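Local coordinates for protein TP_0956 (Treponema pallidum subsp. pallidum, PDB 3U64) that is a lipoprotein with tetratricopeptide-like helical repeats that probably serves as the T component of a TRAP transporter, through contacts with other proteins, at residues 242-245 / 246-250; 259-262 / 263-267; 284-287 / 288-291. One frame throughout, in Å; residues are numbered along the deposited sequence.

Interaction 1 (242-245 / 246-250)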
ATOM      1  N   HIS A 242      13.914   6.828 -28.086  1.00 41.65           N
ATOM      2  CA  HIS A 242      13.258   6.117 -29.200  1.00 39.03           C
ATOM      3  C   HIS A 242      11.745   6.346 -29.178  1.00 36.62           C
ATOM      4  O   HIS A 242      11.135   6.631 -30.215  1.00 36.43           O
ATOM      5  CB  HIS A 242      13.565   4.600 -29.197  1.00 35.82           C
ATOM      6  CG  HIS A 242      15.025   4.275 -29.315  1.00 38.00           C
ATOM      7  ND1 HIS A 242      15.758   4.527 -30.460  1.00 40.21           N
ATOM      8  CD2 HIS A 242      15.896   3.736 -28.426  1.00 37.21           C
ATOM      9  CE1 HIS A 242      17.011   4.153 -30.270  1.00 37.79           C
ATOM     10  NE2 HIS A 242      17.125   3.675 -29.043  1.00 36.83           N
ATOM     11  N   ILE A 243      11.147   6.223 -27.995  1.00 34.83           N
ATOM     12  CA  ILE A 243       9.705   6.423 -27.828  1.00 36.93           C
ATOM     13  C   ILE A 243       9.299   7.864 -28.156  1.00 41.43           C
ATOM     14  O   ILE A 243       8.309   8.107 -28.846  1.00 35.00           O
ATOM     15  CB  ILE A 243       9.259   6.067 -26.402  1.00 43.92           C
ATOM     16  CG1 ILE A 243       9.427   4.556 -26.193  1.00 48.50           C
ATOM     17  CG2 ILE A 243       7.803   6.556 -26.151  1.00 29.83           C
ATOM     18  CD1 ILE A 243       9.215   4.095 -24.777  1.00 50.21           C
ATOM     19  N   THR A 244      10.083   8.823 -27.677  1.00 32.76           N
ATOM     20  CA  THR A 244       9.836  10.217 -28.012  1.00 31.02           C
ATOM     21  C   THR A 244       9.845  10.441 -29.532  1.00 38.14           C
ATOM     22  O   THR A 244       8.954  11.101 -30.076  1.00 38.11           O
ATOM     23  CB  THR A 244      10.838  11.134 -27.309  1.00 41.55           C
ATOM     24  OG1 THR A 244      10.602  11.088 -25.888  1.00 39.58           O
ATOM     25  CG2 THR A 244      10.712  12.578 -27.834  1.00 44.57           C
ATOM     26  N   TYR A 245      10.830   9.868 -30.219  1.00 34.09           N
ATOM     27  CA  TYR A 245      10.886   9.970 -31.676  1.00 40.61           C
ATOM     28  C   TYR A 245       9.605   9.441 -32.321  1.00 41.55           C
ATOM     29  O   TYR A 245       9.004  10.101 -33.174  1.00 43.20           O
ATOM     30  CB  TYR A 245      12.096   9.220 -32.227  1.00 44.77           C
ATOM     31  CG  TYR A 245      12.300   9.430 -33.708  1.00 51.33           C
ATOM     32  CD1 TYR A 245      12.774  10.644 -34.194  1.00 53.29           C
ATOM     33  CD2 TYR A 245      12.012   8.420 -34.626  1.00 57.82           C
ATOM     34  CE1 TYR A 245      12.957  10.854 -35.556  1.00 58.65           C
ATOM     35  CE2 TYR A 245      12.192   8.617 -35.993  1.00 62.72           C
ATOM     36  CZ  TYR A 245      12.667   9.840 -36.450  1.00 68.43           C
ATOM     37  OH  TYR A 245      12.856  10.064 -37.796  1.00 76.48           O
ATOM     38  N   ALA A 246       9.171   8.264 -31.884  1.00 46.36           N
ATOM     39  CA  ALA A 246       7.985   7.619 -32.458  1.00 56.70           C
ATOM     40  C   ALA A 246       6.701   8.396 -32.165  1.00 49.40           C
ATOM     41  O   ALA A 246       5.891   8.651 -33.050  1.00 53.50           O
ATOM     42  CB  ALA A 246       7.858   6.182 -31.941  1.00 51.79           C
ATOM     43  N   ASP A 247       6.544   8.775 -30.908  1.00 43.03           N
ATOM     44  CA  ASP A 247       5.304   9.322 -30.389  1.00 44.96           C
ATOM     45  C   ASP A 247       5.119  10.812 -30.687  1.00 48.89           C
ATOM     46  O   ASP A 247       4.061  11.237 -31.156  1.00 59.06           O
ATOM     47  CB  ASP A 247       5.274   9.079 -28.881  1.00 48.00           C
ATOM     48  CG  ASP A 247       3.928   9.365 -28.267  1.00 60.80           C
ATOM     49  OD1 ASP A 247       2.917   9.273 -28.988  1.00 71.59           O
ATOM     50  OD2 ASP A 247       3.881   9.663 -27.053  1.00 68.92           O
ATOM     51  N   ALA A 248       6.147  11.604 -30.411  1.00 46.84           N
ATOM     52  CA  ALA A 248       6.066  13.053 -30.598  1.00 50.81           C
ATOM     53  C   ALA A 248       6.269  13.486 -32.053  1.00 52.76           C
ATOM     54  O   ALA A 248       5.655  14.450 -32.508  1.00 54.48           O
ATOM     55  CB  ALA A 248       7.068  13.761 -29.689  1.00 50.60           C
ATOM     56  N   LEU A 249       7.127  12.767 -32.774  1.00 50.00           N
ATOM     57  CA  LEU A 249       7.531  13.181 -34.113  1.00 42.13           C
ATOM     58  C   LEU A 249       6.936  12.332 -35.234  1.00 52.86           C
ATOM     59  O   LEU A 249       6.486  12.868 -36.243  1.00 50.51           O
ATOM     60  CB  LEU A 249       9.051  13.185 -34.242  1.00 32.47           C
ATOM     61  CG  LEU A 249       9.867  14.063 -33.285  1.00 49.60           C
ATOM     62  CD1 LEU A 249      11.325  14.074 -33.697  1.00 49.50           C
ATOM     63  CD2 LEU A 249       9.329  15.485 -33.242  1.00 56.24           C
ATOM     64  N   CYS A 250       6.954  11.013 -35.078  1.00 51.51           N
ATOM     65  CA  CYS A 250       6.474  10.146 -36.151  1.00 49.11           C
ATOM     66  C   CYS A 250       4.968  10.211 -36.307  1.00 43.88           C
ATOM     67  O   CYS A 250       4.461  10.260 -37.423  1.00 46.32           O
ATOM     68  CB  CYS A 250       6.948   8.707 -35.967  1.00 42.62           C
ATOM     69  SG  CYS A 250       8.721   8.544 -36.293  1.00 51.41           S
TER

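Interaction 2 (259-262 / 263-267)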
ATOM      1  N   PHE A 259       8.126   5.205 -36.914  1.00 47.68           N
ATOM      2  CA  PHE A 259       7.438   4.819 -35.688  1.00 45.85           C
ATOM      3  C   PHE A 259       7.803   3.370 -35.304  1.00 46.01           C
ATOM      4  O   PHE A 259       8.267   3.111 -34.190  1.00 48.29           O
ATOM      5  CB  PHE A 259       5.924   5.019 -35.902  1.00 46.83           C
ATOM      6  CG  PHE A 259       5.035   4.526 -34.763  1.00 48.00           C
ATOM      7  CD1 PHE A 259       4.568   5.405 -33.792  1.00 41.12           C
ATOM      8  CD2 PHE A 259       4.614   3.199 -34.710  1.00 46.28           C
ATOM      9  CE1 PHE A 259       3.729   4.971 -32.775  1.00 48.84           C
ATOM     10  CE2 PHE A 259       3.776   2.755 -33.690  1.00 47.26           C
ATOM     11  CZ  PHE A 259       3.333   3.644 -32.720  1.00 47.48           C
ATOM     12  N   ASP A 260       7.637   2.439 -36.240  1.00 43.10           N
ATOM     13  CA  ASP A 260       7.887   1.019 -35.970  1.00 50.95           C
ATOM     14  C   ASP A 260       9.347   0.717 -35.643  1.00 47.69           C
ATOM     15  O   ASP A 260       9.631   0.092 -34.624  1.00 48.77           O
ATOM     16  CB  ASP A 260       7.392   0.130 -37.123  1.00 69.65           C
ATOM     17  CG  ASP A 260       5.901  -0.202 -37.018  1.00 80.24           C
ATOM     18  OD1 ASP A 260       5.372  -0.259 -35.883  1.00 82.16           O
ATOM     19  OD2 ASP A 260       5.260  -0.414 -38.073  1.00 85.05           O
ATOM     20  N   GLU A 261      10.264   1.165 -36.497  1.00 46.45           N
ATOM     21  CA  GLU A 261      11.695   1.026 -36.226  1.00 44.93           C
ATOM     22  C   GLU A 261      12.073   1.572 -34.853  1.00 44.49           C
ATOM     23  O   GLU A 261      12.795   0.929 -34.097  1.00 49.25           O
ATOM     24  CB  GLU A 261      12.524   1.762 -37.278  1.00 46.47           C
ATOM     25  CG  GLU A 261      12.524   1.127 -38.661  1.00 71.18           C
ATOM     26  CD  GLU A 261      13.389   1.895 -39.667  1.00 83.93           C
ATOM     27  OE1 GLU A 261      13.987   2.934 -39.298  1.00 86.11           O
ATOM     28  OE2 GLU A 261      13.470   1.448 -40.831  1.00 85.71           O
ATOM     29  N   ALA A 262      11.609   2.777 -34.544  1.00 42.50           N
ATOM     30  CA  ALA A 262      12.014   3.435 -33.310  1.00 43.34           C
ATOM     31  C   ALA A 262      11.598   2.596 -32.108  1.00 47.90           C
ATOM     32  O   ALA A 262      12.393   2.377 -31.178  1.00 49.10           O
ATOM     33  CB  ALA A 262      11.430   4.838 -33.228  1.00 39.87           C
ATOM     34  N   LEU A 263      10.361   2.109 -32.137  1.00 42.09           N
ATOM     35  CA  LEU A 263       9.846   1.284 -31.040  1.00 43.36           C
ATOM     36  C   LEU A 263      10.517  -0.085 -30.986  1.00 42.81           C
ATOM     37  O   LEU A 263      10.678  -0.669 -29.910  1.00 42.31           O
ATOM     38  CB  LEU A 263       8.331   1.124 -31.135  1.00 39.01           C
ATOM     39  CG  LEU A 263       7.540   2.434 -31.060  1.00 44.22           C
ATOM     40  CD1 LEU A 263       6.035   2.184 -31.209  1.00 45.84           C
ATOM     41  CD2 LEU A 263       7.845   3.163 -29.759  1.00 37.61           C
ATOM     42  N   ASP A 264      10.912  -0.600 -32.143  1.00 39.51           N
ATOM     43  CA  ASP A 264      11.676  -1.845 -32.154  1.00 49.15           C
ATOM     44  C   ASP A 264      13.022  -1.622 -31.472  1.00 50.71           C
ATOM     45  O   ASP A 264      13.518  -2.484 -30.750  1.00 45.80           O
ATOM     46  CB  ASP A 264      11.880  -2.360 -33.574  1.00 56.73           C
ATOM     47  CG  ASP A 264      10.657  -3.085 -34.112  1.00 61.77           C
ATOM     48  OD1 ASP A 264       9.769  -3.440 -33.309  1.00 56.15           O
ATOM     49  OD2 ASP A 264      10.589  -3.304 -35.340  1.00 69.19           O
ATOM     50  N   ARG A 265      13.609  -0.456 -31.699  1.00 33.61           N
ATOM     51  CA  ARG A 265      14.831  -0.100 -30.996  1.00 46.83           C
ATOM     52  C   ARG A 265      14.609   0.043 -29.481  1.00 41.22           C
ATOM     53  O   ARG A 265      15.402  -0.470 -28.704  1.00 37.74           O
ATOM     54  CB  ARG A 265      15.473   1.139 -31.613  1.00 42.88           C
ATOM     55  CG  ARG A 265      16.094   0.836 -32.967  1.00 54.48           C
ATOM     56  CD  ARG A 265      16.917   1.985 -33.494  1.00 64.63           C
ATOM     57  NE  ARG A 265      16.072   3.050 -34.019  1.00 81.07           N
ATOM     58  CZ  ARG A 265      16.038   3.426 -35.295  1.00 87.87           C
ATOM     59  NH1 ARG A 265      16.818   2.828 -36.193  1.00 89.80           N
ATOM     60  NH2 ARG A 265      15.226   4.409 -35.668  1.00 84.43           N
ATOM     61  N   ALA A 266      13.522   0.699 -29.069  1.00 37.78           N
ATOM     62  CA  ALA A 266      13.185   0.792 -27.638  1.00 31.58           C
ATOM     63  C   ALA A 266      13.057  -0.588 -27.011  1.00 31.13           C
ATOM     64  O   ALA A 266      13.510  -0.807 -25.899  1.00 39.86           O
ATOM     65  CB  ALA A 266      11.889   1.584 -27.419  1.00 30.27           C
ATOM     66  N   LEU A 267      12.438  -1.515 -27.734  1.00 31.21           N
ATOM     67  CA  LEU A 267      12.197  -2.867 -27.219  1.00 42.34           C
ATOM     68  C   LEU A 267      13.396  -3.824 -27.322  1.00 45.63           C
ATOM     69  O   LEU A 267      13.371  -4.906 -26.748  1.00 47.58           O
ATOM     70  CB  LEU A 267      10.974  -3.487 -27.913  1.00 37.95           C
ATOM     71  CG  LEU A 267       9.663  -2.738 -27.619  1.00 36.54           C
ATOM     72  CD1 LEU A 267       8.480  -3.331 -28.367  1.00 34.93           C
ATOM     73  CD2 LEU A 267       9.398  -2.721 -26.126  1.00 37.36           C
TER

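Interaction 3 (284-287 / 288-291). With SO4 (sulfate ion), chain B.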
ATOM      1  N   SER A 284       9.152   2.238 -19.503  1.00 41.34           N
ATOM      2  CA  SER A 284       9.175   2.707 -20.881  1.00 37.18           C
ATOM      3  C   SER A 284       8.904   1.590 -21.876  1.00 36.28           C
ATOM      4  O   SER A 284       8.237   1.801 -22.880  1.00 36.40           O
ATOM      5  CB  SER A 284      10.499   3.379 -21.200  1.00 35.75           C
ATOM      6  OG  SER A 284      10.583   4.603 -20.505  1.00 46.37           O
ATOM      7  N   GLN A 285       9.410   0.397 -21.615  1.00 35.78           N
ATOM      8  CA  GLN A 285       9.157  -0.672 -22.569  1.00 38.39           C
ATOM      9  C   GLN A 285       7.686  -1.112 -22.572  1.00 39.69           C
ATOM     10  O   GLN A 285       7.151  -1.446 -23.625  1.00 38.70           O
ATOM     11  CB  GLN A 285      10.129  -1.835 -22.372  1.00 34.65           C
ATOM     12  CG  GLN A 285      11.569  -1.418 -22.631  1.00 35.95           C
ATOM     13  CD  GLN A 285      12.523  -2.593 -22.671  1.00 37.95           C
ATOM     14  OE1 GLN A 285      12.435  -3.507 -21.855  1.00 39.17           O
ATOM     15  NE2 GLN A 285      13.448  -2.568 -23.624  1.00 36.79           N
ATOM     16  N   LYS A 286       7.037  -1.101 -21.405  1.00 37.22           N
ATOM     17  CA  LYS A 286       5.586  -1.306 -21.350  1.00 42.18           C
ATOM     18  C   LYS A 286       4.869  -0.295 -22.231  1.00 41.25           C
ATOM     19  O   LYS A 286       3.937  -0.642 -22.949  1.00 43.46           O
ATOM     20  CB  LYS A 286       5.045  -1.167 -19.927  1.00 50.16           C
ATOM     21  CG  LYS A 286       5.328  -2.329 -19.019  1.00 62.86           C
ATOM     22  CD  LYS A 286       4.436  -2.274 -17.786  1.00 73.72           C
ATOM     23  CE  LYS A 286       2.961  -2.452 -18.156  1.00 74.41           C
ATOM     24  NZ  LYS A 286       2.065  -2.489 -16.957  1.00 70.95           N
ATOM     25  N   ARG A 287       5.305   0.963 -22.166  1.00 36.19           N
ATOM     26  CA  ARG A 287       4.701   2.008 -22.983  1.00 36.79           C
ATOM     27  C   ARG A 287       4.908   1.803 -24.507  1.00 44.45           C
ATOM     28  O   ARG A 287       3.985   1.988 -25.292  1.00 42.83           O
ATOM     29  CB  ARG A 287       5.212   3.378 -22.550  1.00 45.43           C
ATOM     30  CG  ARG A 287       4.656   4.502 -23.388  1.00 62.31           C
ATOM     31  CD  ARG A 287       3.818   5.457 -22.566  1.00 82.34           C
ATOM     32  NE  ARG A 287       3.296   6.528 -23.411  1.00 98.61           N
ATOM     33  CZ  ARG A 287       2.042   6.594 -23.847  1.00107.47           C
ATOM     34  NH1 ARG A 287       1.162   5.661 -23.501  1.00109.55           N
ATOM     35  NH2 ARG A 287       1.664   7.604 -24.620  1.00110.22           N
ATOM     36  N   ALA A 288       6.119   1.424 -24.915  1.00 39.19           N
ATOM     37  CA  ALA A 288       6.417   1.128 -26.315  1.00 36.58           C
ATOM     38  C   ALA A 288       5.617  -0.079 -26.824  1.00 33.60           C
ATOM     39  O   ALA A 288       5.111  -0.069 -27.935  1.00 35.50           O
ATOM     40  CB  ALA A 288       7.929   0.890 -26.503  1.00 38.15           C
ATOM     41  N   ARG A 289       5.500  -1.110 -26.003  1.00 31.86           N
ATOM     42  CA  ARG A 289       4.642  -2.244 -26.342  1.00 46.25           C
ATOM     43  C   ARG A 289       3.192  -1.807 -26.590  1.00 49.96           C
ATOM     44  O   ARG A 289       2.548  -2.259 -27.540  1.00 45.32           O
ATOM     45  CB  ARG A 289       4.678  -3.280 -25.225  1.00 42.92           C
ATOM     46  CG  ARG A 289       5.227  -4.624 -25.637  1.00 50.65           C
ATOM     47  CD  ARG A 289       5.639  -5.441 -24.418  1.00 50.92           C
ATOM     48  NE  ARG A 289       7.094  -5.449 -24.262  1.00 69.24           N
ATOM     49  CZ  ARG A 289       7.746  -5.205 -23.123  1.00 64.71           C
ATOM     50  NH1 ARG A 289       7.082  -4.933 -22.005  1.00 53.62           N
ATOM     51  NH2 ARG A 289       9.071  -5.242 -23.102  1.00 62.25           N
ATOM     52  N   TRP A 290       2.677  -0.925 -25.736  1.00 46.90           N
ATOM     53  CA  TRP A 290       1.313  -0.424 -25.907  1.00 47.79           C
ATOM     54  C   TRP A 290       1.158   0.385 -27.203  1.00 44.99           C
ATOM     55  O   TRP A 290       0.200   0.208 -27.944  1.00 50.64           O
ATOM     56  CB  TRP A 290       0.934   0.434 -24.713  1.00 44.99           C
ATOM     57  CG  TRP A 290      -0.436   0.997 -24.767  1.00 51.41           C
ATOM     58  CD1 TRP A 290      -1.586   0.390 -24.357  1.00 55.29           C
ATOM     59  CD2 TRP A 290      -0.810   2.303 -25.220  1.00 54.98           C
ATOM     60  NE1 TRP A 290      -2.656   1.232 -24.539  1.00 61.22           N
ATOM     61  CE2 TRP A 290      -2.208   2.413 -25.072  1.00 58.43           C
ATOM     62  CE3 TRP A 290      -0.100   3.389 -25.744  1.00 55.10           C
ATOM     63  CZ2 TRP A 290      -2.913   3.567 -25.431  1.00 59.10           C
ATOM     64  CZ3 TRP A 290      -0.802   4.535 -26.108  1.00 53.07           C
ATOM     65  CH2 TRP A 290      -2.194   4.616 -25.946  1.00 55.05           C
ATOM     66  N   LEU A 291       2.108   1.275 -27.462  1.00 40.81           N
ATOM     67  CA  LEU A 291       2.108   2.050 -28.695  1.00 45.67           C
ATOM     68  C   LEU A 291       2.053   1.137 -29.915  1.00 47.35           C
ATOM     69  O   LEU A 291       1.228   1.344 -30.806  1.00 41.02           O
ATOM     70  CB  LEU A 291       3.327   2.969 -28.761  1.00 43.85           C
ATOM     71  CG  LEU A 291       3.285   4.210 -27.865  1.00 44.72           C
ATOM     72  CD1 LEU A 291       4.648   4.885 -27.805  1.00 39.04           C
ATOM     73  CD2 LEU A 291       2.214   5.191 -28.352  1.00 40.46           C
TER
HETATM   74  S   SO4 B 303       3.336  -5.808 -21.046  1.00105.88           S
HETATM   75  O1  SO4 B 303       4.630  -5.807 -21.721  1.00106.59           O
HETATM   76  O2  SO4 B 303       3.513  -6.291 -19.677  1.00107.02           O
HETATM   77  O3  SO4 B 303       2.816  -4.445 -21.036  1.00108.90           O
HETATM   78  O4  SO4 B 303       2.401  -6.676 -21.759  1.00104.23           O
HETATM   79  O   HOH W   1      10.312  -4.850 -20.406  1.00 42.21           O

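Interaction 1 (242-245 / 246-250)
The last turn of helix 240-250 is a wider, pi-type turn, and Tyr245 meets it with both its carbonyl and its ring. Its O atom accepts two backbone bonds: Cys250 N lies 2.9 Å from Tyr245 O and nearly on the line of the C=O bond, whereas Leu249 N, 3.3 Å from the same Tyr245 O, sits well above the carbonyl plane with a bent N-H...O angle of 136°. The shorter i+5 bond marks the change from alpha-helical spacing, which Ala246, Asp247 and Ala248 still keep through their i-4 bonds. In this all-helical, TPR-like fold the wider turn brings Cys250 alongside the tyrosine. With CG anti to the backbone N (chi1 -173°), the Tyr245 ring projects from the helix with Cys250 (near CD2 and CE2) and Leu249 (near CD1) on one side of its plane. Cys250 SG approaches it obliquely, 3.5 Å from Tyr245 CE2, in a sulfur-aromatic contact. The leucine crosses the tyrosine at about a right angle, its methyl Leu249 CD1 being 3.8 Å from Tyr245 CD1. Phe227 of helix 220-233 meets the tyrosine ring and also touches Leu249, while Cys250 packs on Phe259 of helix 256-268.

Interaction 2 (259-262 / 263-267)
Leu263 places one methyl over a face of the Phe259 ring, one turn earlier on the same helix. The two side chains cross at a slant, and Leu263 CD1 stands 3.7 Å from the centroid of the Phe259 ring, 25° off its normal, in a CH-pi contact displaced toward the rim. The nearest ring atoms are Phe259 CE2 and CZ, each 3.4 Å from Leu263 CD1. The phenylalanine CG is anti to the backbone N (chi1 174°), which sends the ring outward and slightly forward, to where the Leu263 methyl covers its face.

Glu261 and Arg265 behave differently: they lie side by side and point the same way, but their flat ends are turned 75° apart. Glu261 OE1 and Arg265 NH2 are 4.1 Å apart, beyond a salt bridge, leaving at most a loose electrostatic attraction. A bend at chi3 folds the arginine back along the helix, with Glu261 CB over one guanidinium face and the backbone Glu261 O on a face as well. Arg265 NE is buried here and has no polar partner in the model.

These pairs lie on different sides of helix 256-268, one of the closely packed helices of the TPR-like fold. Phe259 and Leu263 lean on Ala246 of helix 240-250, and Leu263 also reaches Leu291 of helix 278-293; Phe299 meets the phenylalanine edge-to-face.

Asp260 and Asp264, again one turn apart, both form salt bridges with Lys292, whose positive charge would be expected to ease the proximity of the two carboxylates. Through the backbone, Asp264 N donates to Asp260 O at 2.9 Å, and Leu263 N to Phe259 O at 3.1 Å.

Interaction 3 (284-287 / 288-291)
On helix 278-293, near the C-terminal end of the TPR-like helical array, residues 284-287 and 288-291 are joined by four successive i-4 backbone bonds, from Ala288, Arg289, Trp290 and Leu291 back to Ser284, Gln285, Lys286 and Arg287; that from Arg289 N to Gln285 O is 2.9 Å long and nearly straight, at 168°.

The side-chain polar contacts centre on Arg289. Its chain bends at chi3 (-104°), folding the guanidinium back over the preceding turn, where Gln285 O lies over the centre of one face. At the rim of the group the Arg289 NH1 atom donates to sulfate O1 at 2.6 Å, while NH2 takes part in a water bridge: the water accepts from Arg289 NH2 at 3.0 Å and donates to Gln285 OE1 at 2.9 Å. The sulfate and the water thus meet the group at its edge, and would help to fix its rotation in this crystal. The sulfate probably comes from the crystallisation liquor; Lys286 approaches it through its aliphatic chain, with CE close to O3. The other end of the glutamine amide, NE2, is bound to the carbonyls of Ala266 and Ile269, tying this helix to the end of helix 256-268.

The nonpolar and aromatic contacts lie on another side. Ala288 and Leu291 pack on Leu263 of helix 256-268 and on Ile243 of helix 240-250. The Trp290 ring stacks with His294 and also meets Tyr90. Arg287 runs beside Trp290 in the same direction, its guanidinium only 25° from parallel to the indole, but the approach is oblique and touches the six-membered ring near its outer side: Arg287 NH1 is 3.4 Å from Trp290 CE3.

In the fold
Interactions 1, 2 and 3 lie on three successive helices at the C-terminal end of the fold, their centres 9 to 12 Å apart, and each touches the other two. Between interactions 1 and 2, Cys250 SG is 3.4 Å from Phe259 N, so the wide turn abuts the start of 259-262. Ile243 faces interaction 3, its CD1 3.9 Å from Ala288 CB. Interactions 2 and 3 meet where Leu267 CD2 lies 3.6 Å from Gln285 O, and by Leu263 CD1 packing against Leu291 CB at 3.7 Å. Besides the sulfate at Arg289, bound sulfate also lies about 5 Å from the side chains of Asp247 and Arg287.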